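Local structure of aq_2013 protein (Aquifex aeolicus, 2P6C) at residues A[18-23]-A[116-121]; A[37-42]-A[132-137]; A[46-51]-A[126-131]; A[66-71]-A[90-95]. The protein is of unknown function but belongs to the YjbQ (UPF0047) family, forms a trimer and has pockets that can hold phosphate ions. All blocks are in the same frame, centred on the assembly; numbering follows the deposited sequence.

Contact 1: residues A[18-23]-A[116-121]; sequences LIRITD and EIFYAE
Glu116 begins strand 116-121 beside Arg20 and Thr22. Its CG is anti to the backbone N (chi1 170°) and the chain bends at chi2, which turns the carboxylate back onto segment 18-23. Glu116 OE2 lies 3.3 Å from Arg20 CG, against the aliphatic part of that side chain. The ion pair of OE2 with Arg20 NE is long, at 3.8 Å; the guanidinium also has a salt bridge to Asp55. Ile117 is held at both polar backbone atoms. Its N donates to Thr22 OG1 at 2.7 Å, and its O accepts from Ile21 N at 3.1 Å. Ile117 CG2 also touches Ile21 CG1 at 3.7 Å, the two side chains crossing at about a right angle. Phe118 forms a non-hydrogen-bonded antiparallel pair with Arg20. Its CE2 sits over one guanidinium face, but the planes are 66° apart, so this is no flat stack. On the same ring, CD2 meets Leu18 CG at 3.6 Å. Tyr119 and Ile19 are the hydrogen-bonded pair, with Tyr119 N 2.8 Å from Ile19 O. The tyrosine ring runs on to stack with Phe10. Ala120 CB touches Leu18 CD1 on the Phe118 face. The chemistry implies that hydrogen bonding continues past strand 17-20: Ile21 N still pairs with Ile117 O, and the Thr22 hydroxyl, in the first turn of helix 22-32, accepts the Ile117 N-H in place of a backbone carbonyl.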
loop_
_atom_site.group_PDB
_atom_site.type_symbol
_atom_site.label_atom_id
_atom_site.label_comp_id
_atom_site.label_asym_id
_atom_site.label_seq_id
_atom_site.Cartn_x
_atom_site.Cartn_y
_atom_site.Cartn_z
ATOM N N LEU A 18 13.910 1.967 -13.404
ATOM C CA LEU A 18 12.781 2.836 -13.160
ATOM C C LEU A 18 12.114 3.062 -14.494
ATOM O O LEU A 18 12.662 3.685 -15.394
ATOM C CB LEU A 18 13.287 4.176 -12.575
ATOM C CG LEU A 18 12.335 4.833 -11.542
ATOM C CD1 LEU A 18 11.464 3.808 -10.813
ATOM C CD2 LEU A 18 13.085 5.606 -10.458
ATOM N N ILE A 19 10.883 2.640 -14.753
ATOM C CA ILE A 19 10.234 2.890 -16.042
ATOM C C ILE A 19 8.946 3.692 -15.918
ATOM O O ILE A 19 8.033 3.288 -15.199
ATOM C CB ILE A 19 9.854 1.565 -16.740
ATOM C CG1 ILE A 19 11.055 0.622 -16.788
ATOM C CG2 ILE A 19 9.371 1.855 -18.165
ATOM C CD1 ILE A 19 12.145 1.095 -17.712
ATOM N N ARG A 20 8.862 4.811 -16.634
ATOM C CA ARG A 20 7.661 5.613 -16.587
ATOM C C ARG A 20 6.527 4.892 -17.290
ATOM O O ARG A 20 6.665 4.396 -18.401
ATOM C CB ARG A 20 7.943 6.932 -17.300
ATOM C CG ARG A 20 8.721 7.903 -16.421
ATOM C CD ARG A 20 8.889 9.263 -17.100
ATOM N NE ARG A 20 9.385 10.240 -16.139
ATOM C CZ ARG A 20 10.696 10.211 -15.855
ATOM N NH1 ARG A 20 11.497 9.361 -16.477
ATOM N NH2 ARG A 20 11.172 10.987 -14.882
ATOM N N ILE A 21 5.388 4.791 -16.615
ATOM C CA ILE A 21 4.216 4.096 -17.241
ATOM C C ILE A 21 2.976 4.931 -17.071
ATOM O O ILE A 21 1.861 4.494 -17.324
ATOM C CB ILE A 21 3.903 2.682 -16.647
ATOM C CG1 ILE A 21 3.716 2.804 -15.133
ATOM C CG2 ILE A 21 5.096 1.742 -16.904
ATOM C CD1 ILE A 21 3.210 1.514 -14.495
ATOM N N THR A 22 3.107 6.190 -16.666
ATOM C CA THR A 22 1.936 7.043 -16.511
ATOM C C THR A 22 1.110 7.150 -17.797
ATOM O O THR A 22 -0.109 6.994 -17.771
ATOM C CB THR A 22 2.335 8.452 -16.045
ATOM O OG1 THR A 22 2.942 8.362 -14.748
ATOM C CG2 THR A 22 1.118 9.354 -15.968
ATOM N N ASP A 23 1.767 7.407 -18.924
ATOM C CA ASP A 23 1.035 7.516 -20.181
ATOM C C ASP A 23 0.375 6.198 -20.556
ATOM O O ASP A 23 -0.698 6.191 -21.145
ATOM C CB ASP A 23 1.949 7.993 -21.308
ATOM C CG ASP A 23 2.152 9.493 -21.289
ATOM O OD1 ASP A 23 1.451 10.183 -20.506
ATOM O OD2 ASP A 23 3.004 9.981 -22.060
ATOM N N GLU A 116 3.961 10.770 -10.547
ATOM C CA GLU A 116 4.247 10.038 -11.773
ATOM C C GLU A 116 4.245 8.565 -11.374
ATOM O O GLU A 116 4.768 8.207 -10.323
ATOM C CB GLU A 116 5.619 10.430 -12.327
ATOM C CG GLU A 116 6.121 9.545 -13.477
ATOM C CD GLU A 116 5.478 9.873 -14.815
ATOM O OE1 GLU A 116 4.725 10.867 -14.896
ATOM O OE2 GLU A 116 5.736 9.135 -15.793
ATOM N N ILE A 117 3.649 7.718 -12.200
ATOM C CA ILE A 117 3.598 6.287 -11.909
ATOM C C ILE A 117 4.794 5.592 -12.550
ATOM O O ILE A 117 5.068 5.787 -13.732
ATOM C CB ILE A 117 2.318 5.641 -12.482
ATOM C CG1 ILE A 117 1.083 6.397 -11.993
ATOM C CG2 ILE A 117 2.239 4.172 -12.061
ATOM C CD1 ILE A 117 -0.206 5.913 -12.635
ATOM N N PHE A 118 5.507 4.780 -11.780
ATOM C CA PHE A 118 6.653 4.063 -12.327
ATOM C C PHE A 118 6.544 2.576 -12.096
ATOM O O PHE A 118 5.896 2.127 -11.151
ATOM C CB PHE A 118 7.966 4.494 -11.665
ATOM C CG PHE A 118 8.393 5.888 -11.984
ATOM C CD1 PHE A 118 7.904 6.963 -11.255
ATOM C CD2 PHE A 118 9.344 6.125 -12.978
ATOM C CE1 PHE A 118 8.358 8.256 -11.505
ATOM C CE2 PHE A 118 9.801 7.404 -13.237
ATOM C CZ PHE A 118 9.310 8.480 -12.498
ATOM N N TYR A 119 7.180 1.815 -12.978
ATOM C CA TYR A 119 7.322 0.385 -12.792
ATOM C C TYR A 119 8.727 0.267 -12.304
ATOM O O TYR A 119 9.660 0.608 -13.018
ATOM C CB TYR A 119 7.200 -0.381 -14.133
ATOM C CG TYR A 119 7.555 -1.850 -13.973
ATOM C CD1 TYR A 119 6.811 -2.667 -13.111
ATOM C CD2 TYR A 119 8.623 -2.423 -14.677
ATOM C CE1 TYR A 119 7.132 -4.017 -12.956
ATOM C CE2 TYR A 119 8.945 -3.772 -14.519
ATOM C CZ TYR A 119 8.204 -4.563 -13.654
ATOM O OH TYR A 119 8.543 -5.892 -13.455
ATOM N N ALA A 120 8.863 -0.107 -11.042
ATOM C CA ALA A 120 10.190 -0.200 -10.481
ATOM C C ALA A 120 10.679 -1.659 -10.493
ATOM O O ALA A 120 10.237 -2.509 -9.722
ATOM C CB ALA A 120 10.132 0.398 -9.073
ATOM N N GLU A 121 11.565 -1.949 -11.461
ATOM C CA GLU A 121 12.101 -3.275 -11.667
ATOM C C GLU A 121 13.274 -3.523 -10.677
ATOM O O GLU A 121 14.223 -2.756 -10.591
ATOM C CB GLU A 121 12.474 -3.422 -13.184
ATOM C CG GLU A 121 13.107 -4.780 -13.492
ATOM C CD GLU A 121 12.103 -5.875 -13.208
ATOM O OE1 GLU A 121 11.272 -6.146 -14.063
ATOM O OE2 GLU A 121 12.159 -6.449 -12.121
#

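Contact 2: residues A[37-42]-A[132-137]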
loop_
_atom_site.group_PDB
_atom_site.type_symbol
_atom_site.label_atom_id
_atom_site.label_comp_id
_atom_site.label_asym_id
_atom_site.label_seq_id
_atom_site.Cartn_x
_atom_site.Cartn_y
_atom_site.Cartn_z
ATOM N N GLY A 37 -14.240 6.565 -11.350
ATOM C CA GLY A 37 -13.926 5.221 -10.890
ATOM C C GLY A 37 -12.592 5.054 -10.194
ATOM O O GLY A 37 -11.983 6.019 -9.724
ATOM N N LEU A 38 -12.149 3.808 -10.106
ATOM C CA LEU A 38 -10.887 3.485 -9.482
ATOM C C LEU A 38 -10.005 2.767 -10.482
ATOM O O LEU A 38 -10.468 2.016 -11.331
ATOM C CB LEU A 38 -11.161 2.574 -8.285
ATOM C CG LEU A 38 -11.716 3.339 -7.083
ATOM C CD1 LEU A 38 -11.945 2.437 -5.869
ATOM C CD2 LEU A 38 -10.794 4.465 -6.616
ATOM N N CYS A 39 -8.702 2.994 -10.384
ATOM C CA CYS A 39 -7.742 2.395 -11.297
ATOM C C CYS A 39 -6.574 1.769 -10.539
ATOM O O CYS A 39 -5.714 2.480 -10.019
ATOM C CB CYS A 39 -7.229 3.467 -12.261
ATOM S SG CYS A 39 -5.922 2.916 -13.399
ATOM N N LEU A 40 -6.563 0.439 -10.467
ATOM C CA LEU A 40 -5.499 -0.305 -9.795
ATOM C C LEU A 40 -4.362 -0.601 -10.777
ATOM O O LEU A 40 -4.602 -1.048 -11.901
ATOM C CB LEU A 40 -6.041 -1.634 -9.245
ATOM C CG LEU A 40 -5.025 -2.694 -8.783
ATOM C CD1 LEU A 40 -4.306 -2.246 -7.502
ATOM C CD2 LEU A 40 -5.754 -4.004 -8.536
ATOM N N VAL A 41 -3.128 -0.350 -10.344
ATOM C CA VAL A 41 -1.944 -0.610 -11.161
ATOM C C VAL A 41 -1.024 -1.379 -10.237
ATOM O O VAL A 41 -0.494 -0.841 -9.268
ATOM C CB VAL A 41 -1.290 0.691 -11.608
ATOM C CG1 VAL A 41 -0.206 0.400 -12.627
ATOM C CG2 VAL A 41 -2.347 1.627 -12.182
ATOM N N SER A 42 -0.837 -2.651 -10.550
ATOM C CA SER A 42 -0.074 -3.523 -9.684
ATOM C C SER A 42 0.889 -4.457 -10.398
ATOM O O SER A 42 0.584 -4.988 -11.470
ATOM C CB SER A 42 -1.077 -4.358 -8.876
ATOM O OG SER A 42 -0.442 -5.144 -7.893
ATOM N N ILE A 132 -3.404 -3.510 -15.050
ATOM C CA ILE A 132 -4.232 -2.322 -14.869
ATOM C C ILE A 132 -5.680 -2.766 -14.827
ATOM O O ILE A 132 -6.196 -3.333 -15.755
ATOM C CB ILE A 132 -4.073 -1.355 -16.055
ATOM C CG1 ILE A 132 -2.630 -0.867 -16.153
ATOM C CG2 ILE A 132 -4.970 -0.114 -15.832
ATOM C CD1 ILE A 132 -2.336 -0.158 -17.476
ATOM N N LYS A 133 -6.318 -2.526 -13.682
ATOM C CA LYS A 133 -7.704 -2.915 -13.577
ATOM C C LYS A 133 -8.542 -1.713 -13.181
ATOM O O LYS A 133 -8.329 -1.089 -12.149
ATOM C CB LYS A 133 -7.814 -4.002 -12.508
ATOM C CG LYS A 133 -9.194 -4.663 -12.497
ATOM C CD LYS A 133 -9.442 -5.497 -13.753
ATOM C CE LYS A 133 -10.465 -6.616 -13.515
ATOM N NZ LYS A 133 -10.315 -7.647 -14.539
ATOM N N ILE A 134 -9.470 -1.380 -14.105
ATOM C CA ILE A 134 -10.341 -0.218 -13.918
ATOM C C ILE A 134 -11.797 -0.625 -13.766
ATOM O O ILE A 134 -12.302 -1.493 -14.465
ATOM C CB ILE A 134 -10.212 0.673 -15.163
ATOM C CG1 ILE A 134 -8.777 1.232 -15.215
ATOM C CG2 ILE A 134 -11.199 1.854 -15.022
ATOM C CD1 ILE A 134 -8.362 2.014 -16.474
ATOM N N ILE A 135 -12.491 0.003 -12.803
ATOM C CA ILE A 135 -13.960 -0.218 -12.570
ATOM C C ILE A 135 -14.561 1.149 -12.296
ATOM O O ILE A 135 -13.928 2.032 -11.733
ATOM C CB ILE A 135 -14.336 -1.254 -11.479
ATOM C CG1 ILE A 135 -13.833 -0.808 -10.069
ATOM C CG2 ILE A 135 -13.741 -2.665 -11.755
ATOM C CD1 ILE A 135 -14.392 -1.574 -8.831
ATOM N N GLY A 136 -15.830 1.310 -12.642
ATOM C CA GLY A 136 -16.533 2.546 -12.363
ATOM C C GLY A 136 -17.533 2.748 -13.480
ATOM O O GLY A 136 -17.951 1.788 -14.144
ATOM N N GLU A 137 -17.924 3.998 -13.712
ATOM C CA GLU A 137 -18.914 4.467 -14.677
ATOM C C GLU A 137 -18.377 5.631 -15.513
ATOM O O GLU A 137 -17.880 6.626 -14.999
ATOM C CB GLU A 137 -20.167 4.902 -13.907
ATOM C CG GLU A 137 -21.462 4.616 -14.677
ATOM C CD GLU A 137 -22.345 3.691 -13.862
ATOM O OE1 GLU A 137 -23.050 4.181 -12.982
ATOM O OE2 GLU A 137 -22.324 2.494 -14.109
ATOM O OXT GLU A 137 -18.419 5.624 -16.737
#
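Cys39 and Ile134 face each other in an antiparallel ladder between the two inner strands of a four-stranded sheet. The tight side is the face of Cys39, Val41, Ile132 and Ile134, against which helix 22-32 packs. The Cys39 sulfur is anti to its backbone nitrogen (chi1 176°) and touches both isoleucines: SG lies 3.8 Å from Ile134 CG1 and 4.0 Å from Ile132 CG2. With Ile134 cut back to alanine, the Cys39 sulfur would probably lose its CG1 neighbour and a gap would open toward Val29 of helix 22-32. The backbones draw closest at Gly37 and Gly136, whose CA atoms are 4.0 Å apart; a side chain on either would clash.

The opposite face, with Leu38, Leu40, Lys133 and Ile135, is looser between the two strands. These side chains pack instead on other subunits of the trimer. Lys133 NZ is hydrogen-bonded to Thr5 OG1 and forms a salt bridge with Glu36 of the second subunit. Four backbone hydrogen bonds join the strands. One of them runs from Ile135 N to Leu38 O, 3.2 Å away and nearly in line with the carbonyl bond.

Contact 3: residues A[46-51]-A[126-131]; sequences LTSSVI and RPKRVV. With PO4 (phosphate ion), chain C.
A phosphate pocket brings Thr47 together with Arg126 and Lys128. Thr47 OG1 donates to phosphate O4 at 2.8 Å and accepts from Lys128 NZ at 2.6 Å. With chi1 at 53°, OG1 sits between the backbone N and the carbonyl carbon, where it reaches both partners. The phosphate lies at the edge of the Arg126 guanidinium, where NH2 donates to O4 at 2.5 Å. Lys128 CD covers one face of that guanidinium. His45 also binds the ion, which probably came from the crystallisation liquor.

Behind the pocket, strands 48-53 and 128-136 belong to different sheets, and their side chains meet between the sheets. Val50 CG2 touches Val130 CG1 at 3.9 Å, the side chains crossing at about a right angle. Replacing Lys128 with alanine would probably leave the Thr47 hydroxyl without its donor and the Glu121 carboxylate without its salt-bridge mate. Lys128 NZ also donates to Asp123 O, while Asp123 OD2 pairs with Arg126 NH2.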
loop_
_atom_site.group_PDB
_atom_site.type_symbol
_atom_site.label_atom_id
_atom_site.label_comp_id
_atom_site.label_asym_id
_atom_site.label_seq_id
_atom_site.Cartn_x
_atom_site.Cartn_y
_atom_site.Cartn_z
ATOM N N LEU A 46 6.850 -10.554 -7.444
ATOM C CA LEU A 46 7.353 -10.309 -6.069
ATOM C C LEU A 46 8.700 -9.548 -6.116
ATOM O O LEU A 46 9.311 -9.206 -5.111
ATOM C CB LEU A 46 7.644 -11.655 -5.323
ATOM C CG LEU A 46 6.380 -12.454 -4.829
ATOM C CD1 LEU A 46 5.339 -11.667 -4.031
ATOM C CD2 LEU A 46 5.629 -13.143 -5.955
ATOM N N THR A 47 9.260 -9.341 -7.305
ATOM C CA THR A 47 10.585 -8.746 -7.435
ATOM C C THR A 47 10.569 -7.414 -8.212
ATOM O O THR A 47 11.571 -6.966 -8.753
ATOM C CB THR A 47 11.468 -9.772 -8.144
ATOM O OG1 THR A 47 10.828 -10.173 -9.357
ATOM C CG2 THR A 47 11.655 -11.004 -7.252
ATOM N N SER A 48 9.385 -6.815 -8.244
ATOM C CA SER A 48 9.145 -5.549 -8.906
ATOM C C SER A 48 7.884 -4.942 -8.302
ATOM O O SER A 48 7.027 -5.660 -7.772
ATOM C CB SER A 48 8.964 -5.764 -10.414
ATOM O OG SER A 48 7.819 -6.548 -10.711
ATOM N N SER A 49 7.773 -3.619 -8.385
ATOM C CA SER A 49 6.597 -2.897 -7.860
ATOM C C SER A 49 6.185 -1.723 -8.769
ATOM O O SER A 49 6.998 -1.179 -9.516
ATOM C CB SER A 49 6.939 -2.344 -6.454
ATOM O OG SER A 49 7.190 -3.410 -5.526
ATOM N N VAL A 50 4.837 -1.411 -8.759
ATOM C CA VAL A 50 4.320 -0.105 -9.203
ATOM C C VAL A 50 4.251 0.810 -8.012
ATOM O O VAL A 50 3.667 0.523 -6.972
ATOM C CB VAL A 50 2.916 -0.229 -9.816
ATOM C CG1 VAL A 50 2.405 1.165 -10.247
ATOM C CG2 VAL A 50 2.941 -1.127 -11.035
ATOM N N ILE A 51 4.982 1.930 -8.203
ATOM C CA ILE A 51 5.170 2.993 -7.178
ATOM C C ILE A 51 4.799 4.321 -7.838
ATOM O O ILE A 51 4.844 4.475 -9.052
ATOM C CB ILE A 51 6.621 3.030 -6.483
ATOM C CG1 ILE A 51 7.682 3.387 -7.528
ATOM C CG2 ILE A 51 6.969 1.637 -5.927
ATOM C CD1 ILE A 51 9.031 3.740 -6.898
ATOM N N ARG A 126 13.874 -10.003 -17.875
ATOM C CA ARG A 126 12.984 -11.058 -18.304
ATOM C C ARG A 126 11.553 -10.552 -18.306
ATOM O O ARG A 126 11.218 -9.554 -17.682
ATOM C CB ARG A 126 13.122 -12.224 -17.325
ATOM C CG ARG A 126 12.862 -11.798 -15.879
ATOM C CD ARG A 126 13.072 -12.954 -14.896
ATOM N NE ARG A 126 13.310 -12.440 -13.543
ATOM C CZ ARG A 126 12.309 -12.563 -12.654
ATOM N NH1 ARG A 126 11.171 -13.135 -13.011
ATOM N NH2 ARG A 126 12.471 -12.106 -11.409
ATOM N N PRO A 127 10.686 -11.225 -19.086
ATOM C CA PRO A 127 9.298 -10.795 -19.247
ATOM C C PRO A 127 8.493 -10.827 -17.951
ATOM O O PRO A 127 8.322 -11.875 -17.339
ATOM C CB PRO A 127 8.759 -11.772 -20.295
ATOM C CG PRO A 127 9.973 -12.344 -20.992
ATOM C CD PRO A 127 10.921 -12.487 -19.818
ATOM N N LYS A 128 8.022 -9.657 -17.534
ATOM C CA LYS A 128 7.224 -9.510 -16.316
ATOM C C LYS A 128 6.075 -8.555 -16.609
ATOM O O LYS A 128 6.222 -7.601 -17.382
ATOM C CB LYS A 128 8.109 -8.992 -15.183
ATOM C CG LYS A 128 9.161 -10.017 -14.771
ATOM C CD LYS A 128 10.348 -9.436 -14.005
ATOM C CE LYS A 128 10.047 -9.204 -12.536
ATOM N NZ LYS A 128 11.307 -9.172 -11.721
ATOM N N ARG A 129 4.927 -8.796 -15.991
ATOM C CA ARG A 129 3.785 -7.950 -16.276
ATOM C C ARG A 129 3.263 -7.118 -15.106
ATOM O O ARG A 129 3.481 -7.422 -13.928
ATOM C CB ARG A 129 2.618 -8.800 -16.811
ATOM C CG ARG A 129 2.922 -9.762 -17.965
ATOM C CD ARG A 129 1.631 -10.522 -18.295
ATOM N NE ARG A 129 1.288 -11.359 -17.151
ATOM C CZ ARG A 129 0.081 -11.856 -16.881
ATOM N NH1 ARG A 129 -0.975 -11.621 -17.669
ATOM N NH2 ARG A 129 -0.068 -12.620 -15.807
ATOM N N VAL A 130 2.567 -6.056 -15.486
ATOM C CA VAL A 130 1.873 -5.152 -14.595
ATOM C C VAL A 130 0.416 -5.194 -15.029
ATOM O O VAL A 130 0.154 -5.178 -16.230
ATOM C CB VAL A 130 2.389 -3.715 -14.797
ATOM C CG1 VAL A 130 1.350 -2.731 -14.258
ATOM C CG2 VAL A 130 3.725 -3.476 -14.098
ATOM N N VAL A 131 -0.518 -5.346 -14.059
ATOM C CA VAL A 131 -1.969 -5.304 -14.399
ATOM C C VAL A 131 -2.562 -3.963 -14.094
ATOM O O VAL A 131 -2.221 -3.316 -13.103
ATOM C CB VAL A 131 -2.792 -6.445 -13.710
ATOM C CG1 VAL A 131 -2.618 -6.432 -12.190
ATOM C CG2 VAL A 131 -4.270 -6.278 -14.017
HETATM P P PO4 C . 9.408 -13.607 -10.402
HETATM O O1 PO4 C . 9.634 -15.070 -10.518
HETATM O O2 PO4 C . 9.231 -13.115 -11.727
HETATM O O3 PO4 C . 8.371 -13.427 -9.447
HETATM O O4 PO4 C . 10.689 -12.958 -9.812
#

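Contact 4: residues A[66-71]-A[90-95]; sequences WLEKLA and HLKNLL. With PO4 (phosphate ion), chain E.
The Lys92 side chain leaves its helix with CG beside the backbone N, runs extended, then bends at chi4 (76°). That last turn brings NZ to Glu68 and Ala71. Glu68 reaches it with CG anti to its own backbone N and a bend at chi2. NZ donates to Glu68 OE1 at 2.7 Å in a salt bridge, meeting the syn side of the carboxylate but 31° out of its plane. It also donates to Ala71 O at 2.7 Å, a carbonyl just past the end of helix 57-70.

Beside this polar cluster the two helix segments cross at 113°, their axes 10.0 Å apart at closest. Leu95 CD1 takes most of the apolar contacts. It touches Leu70 CB at 3.7 Å and Leu67 CD2 at 3.8 Å, and lies over one face of the Trp66 indole. Ala71 CB packs on Leu91 CB at 3.7 Å. Trp66 NE1 bonds to Leu70 O of the third subunit, so the contact borders the trimer interface. On the far side of helix 87-96, His90 NE2 donates to phosphate O2 at 2.8 Å; His79 and Asn86 also bind that ion.

Asp88 gives Lys92 NZ another salt bridge, and Arg16 also pairs with Glu68. Glu68, Asp88 and the Ala71 carbonyl probably favour the charged ammonium, although the Arg16 guanidinium is close by. The ammonium ties the end of one helix to the side of the other.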
loop_
_atom_site.group_PDB
_atom_site.type_symbol
_atom_site.label_atom_id
_atom_site.label_comp_id
_atom_site.label_asym_id
_atom_site.label_seq_id
_atom_site.Cartn_x
_atom_site.Cartn_y
_atom_site.Cartn_z
ATOM N N TRP A 66 18.734 4.385 -0.904
ATOM C CA TRP A 66 17.947 4.058 0.302
ATOM C C TRP A 66 17.460 2.598 0.291
ATOM O O TRP A 66 17.556 1.861 1.267
ATOM C CB TRP A 66 16.736 4.996 0.332
ATOM C CG TRP A 66 15.851 4.774 1.505
ATOM C CD1 TRP A 66 16.130 5.111 2.840
ATOM C CD2 TRP A 66 14.477 4.313 1.479
ATOM N NE1 TRP A 66 15.074 4.903 3.666
ATOM C CE2 TRP A 66 13.997 4.385 2.818
ATOM C CE3 TRP A 66 13.642 3.850 0.485
ATOM C CZ2 TRP A 66 12.705 3.999 3.116
ATOM C CZ3 TRP A 66 12.347 3.465 0.788
ATOM C CH2 TRP A 66 11.879 3.538 2.114
ATOM N N LEU A 67 16.912 2.190 -0.879
ATOM C CA LEU A 67 16.552 0.778 -1.070
ATOM C C LEU A 67 17.740 -0.186 -0.785
ATOM O O LEU A 67 17.616 -1.173 -0.072
ATOM C CB LEU A 67 16.028 0.601 -2.511
ATOM C CG LEU A 67 14.629 1.217 -2.757
ATOM C CD1 LEU A 67 14.088 0.900 -4.152
ATOM C CD2 LEU A 67 13.579 0.715 -1.765
ATOM N N GLU A 68 18.890 0.104 -1.372
ATOM C CA GLU A 68 20.034 -0.776 -1.191
ATOM C C GLU A 68 20.435 -0.775 0.290
ATOM O O GLU A 68 20.842 -1.802 0.853
ATOM C CB GLU A 68 21.185 -0.292 -2.058
ATOM C CG GLU A 68 22.177 -1.385 -2.389
ATOM C CD GLU A 68 21.519 -2.631 -2.962
ATOM O OE1 GLU A 68 20.352 -2.560 -3.413
ATOM O OE2 GLU A 68 22.185 -3.688 -2.979
ATOM N N LYS A 69 20.315 0.402 0.901
ATOM C CA LYS A 69 20.644 0.575 2.308
ATOM C C LYS A 69 19.691 -0.217 3.211
ATOM O O LYS A 69 20.095 -0.868 4.165
ATOM C CB LYS A 69 20.552 2.065 2.629
ATOM C CG LYS A 69 20.133 2.315 4.074
ATOM C CD LYS A 69 21.310 2.168 5.037
ATOM C CE LYS A 69 21.590 3.452 5.818
ATOM N NZ LYS A 69 22.683 3.218 6.753
ATOM N N LEU A 70 18.361 -0.138 2.909
ATOM C CA LEU A 70 17.345 -0.819 3.753
ATOM C C LEU A 70 17.166 -2.291 3.363
ATOM O O LEU A 70 16.935 -3.157 4.196
ATOM C CB LEU A 70 15.946 -0.130 3.675
ATOM C CG LEU A 70 15.867 1.312 4.211
ATOM C CD1 LEU A 70 14.426 1.832 4.358
ATOM C CD2 LEU A 70 16.531 1.520 5.573
ATOM N N ALA A 71 17.332 -2.603 2.052
ATOM C CA ALA A 71 17.164 -3.974 1.590
ATOM C C ALA A 71 18.277 -4.378 0.620
ATOM O O ALA A 71 18.085 -4.586 -0.563
ATOM C CB ALA A 71 15.804 -4.100 0.912
ATOM N N HIS A 90 12.995 -9.066 -3.426
ATOM C CA HIS A 90 11.745 -9.397 -2.764
ATOM C C HIS A 90 11.524 -8.419 -1.625
ATOM O O HIS A 90 10.417 -7.922 -1.425
ATOM C CB HIS A 90 11.806 -10.819 -2.222
ATOM C CG HIS A 90 11.627 -11.869 -3.268
ATOM N ND1 HIS A 90 10.387 -12.334 -3.652
ATOM C CD2 HIS A 90 12.529 -12.537 -4.025
ATOM C CE1 HIS A 90 10.534 -13.245 -4.596
ATOM N NE2 HIS A 90 11.824 -13.386 -4.841
ATOM N N LEU A 91 12.589 -8.145 -0.880
ATOM C CA LEU A 91 12.496 -7.216 0.232
ATOM C C LEU A 91 12.142 -5.819 -0.283
ATOM O O LEU A 91 11.306 -5.124 0.310
ATOM C CB LEU A 91 13.813 -7.204 1.017
ATOM C CG LEU A 91 14.184 -8.552 1.653
ATOM C CD1 LEU A 91 15.543 -8.443 2.345
ATOM C CD2 LEU A 91 13.107 -8.981 2.652
ATOM N N LYS A 92 12.767 -5.413 -1.389
ATOM C CA LYS A 92 12.471 -4.107 -1.983
ATOM C C LYS A 92 10.999 -4.023 -2.397
ATOM O O LYS A 92 10.392 -2.968 -2.371
ATOM C CB LYS A 92 13.406 -3.853 -3.188
ATOM C CG LYS A 92 14.858 -3.503 -2.825
ATOM C CD LYS A 92 15.743 -3.370 -4.073
ATOM C CE LYS A 92 17.174 -2.890 -3.752
ATOM N NZ LYS A 92 18.015 -3.956 -3.181
ATOM N N ASN A 93 10.390 -5.155 -2.803
ATOM C CA ASN A 93 8.980 -5.222 -3.204
ATOM C C ASN A 93 8.087 -5.024 -1.972
ATOM O O ASN A 93 7.074 -4.342 -1.979
ATOM C CB ASN A 93 8.729 -6.596 -3.849
ATOM C CG ASN A 93 7.256 -6.915 -3.927
ATOM O OD1 ASN A 93 6.690 -7.589 -3.069
ATOM N ND2 ASN A 93 6.618 -6.405 -4.995
ATOM N N LEU A 94 8.542 -5.652 -0.889
ATOM C CA LEU A 94 7.821 -5.485 0.367
ATOM C C LEU A 94 7.836 -4.018 0.795
ATOM O O LEU A 94 6.817 -3.434 1.141
ATOM C CB LEU A 94 8.494 -6.358 1.440
ATOM C CG LEU A 94 7.562 -7.427 2.039
ATOM C CD1 LEU A 94 8.034 -7.915 3.411
ATOM C CD2 LEU A 94 6.130 -6.927 2.230
ATOM N N LEU A 95 9.034 -3.446 0.797
ATOM C CA LEU A 95 9.355 -2.064 1.185
ATOM C C LEU A 95 8.492 -1.004 0.464
ATOM O O LEU A 95 7.894 -0.127 1.075
ATOM C CB LEU A 95 10.836 -1.820 0.893
ATOM C CG LEU A 95 11.598 -1.295 2.113
ATOM C CD1 LEU A 95 12.828 -0.473 1.727
ATOM C CD2 LEU A 95 10.745 -0.390 3.000
HETATM P P PO4 E . 12.068 -15.622 -7.923
HETATM O O1 PO4 E . 10.656 -15.787 -8.050
HETATM O O2 PO4 E . 12.628 -15.371 -6.641
HETATM O O3 PO4 E . 12.499 -14.452 -8.846
HETATM O O4 PO4 E . 12.788 -16.760 -8.458
#

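Overall arrangement
Along the chain the segments come as 18-23, 37-42, 46-51, 66-71, 90-95, 116-121, 126-131 and 132-137. Contacts 1, 2 and 3 thus join the first part of the chain to its last, with both halves of contact 4 between. Contacts 2 and 3 share strand 128-136, and their centres are about 17 Å apart. Contacts 1 and 3 share the three-stranded sheet, with centres about 10 Å apart. Contact 3 therefore bridges the two sheets. Contact 4 is helical; its centre lies about 15 Å from contact 3, which it touches through Asn93, and about 27 Å from contact 2. Contacts 2, 3 and 4 all reach the second subunit, so parts far apart in the chain line the trimer interface.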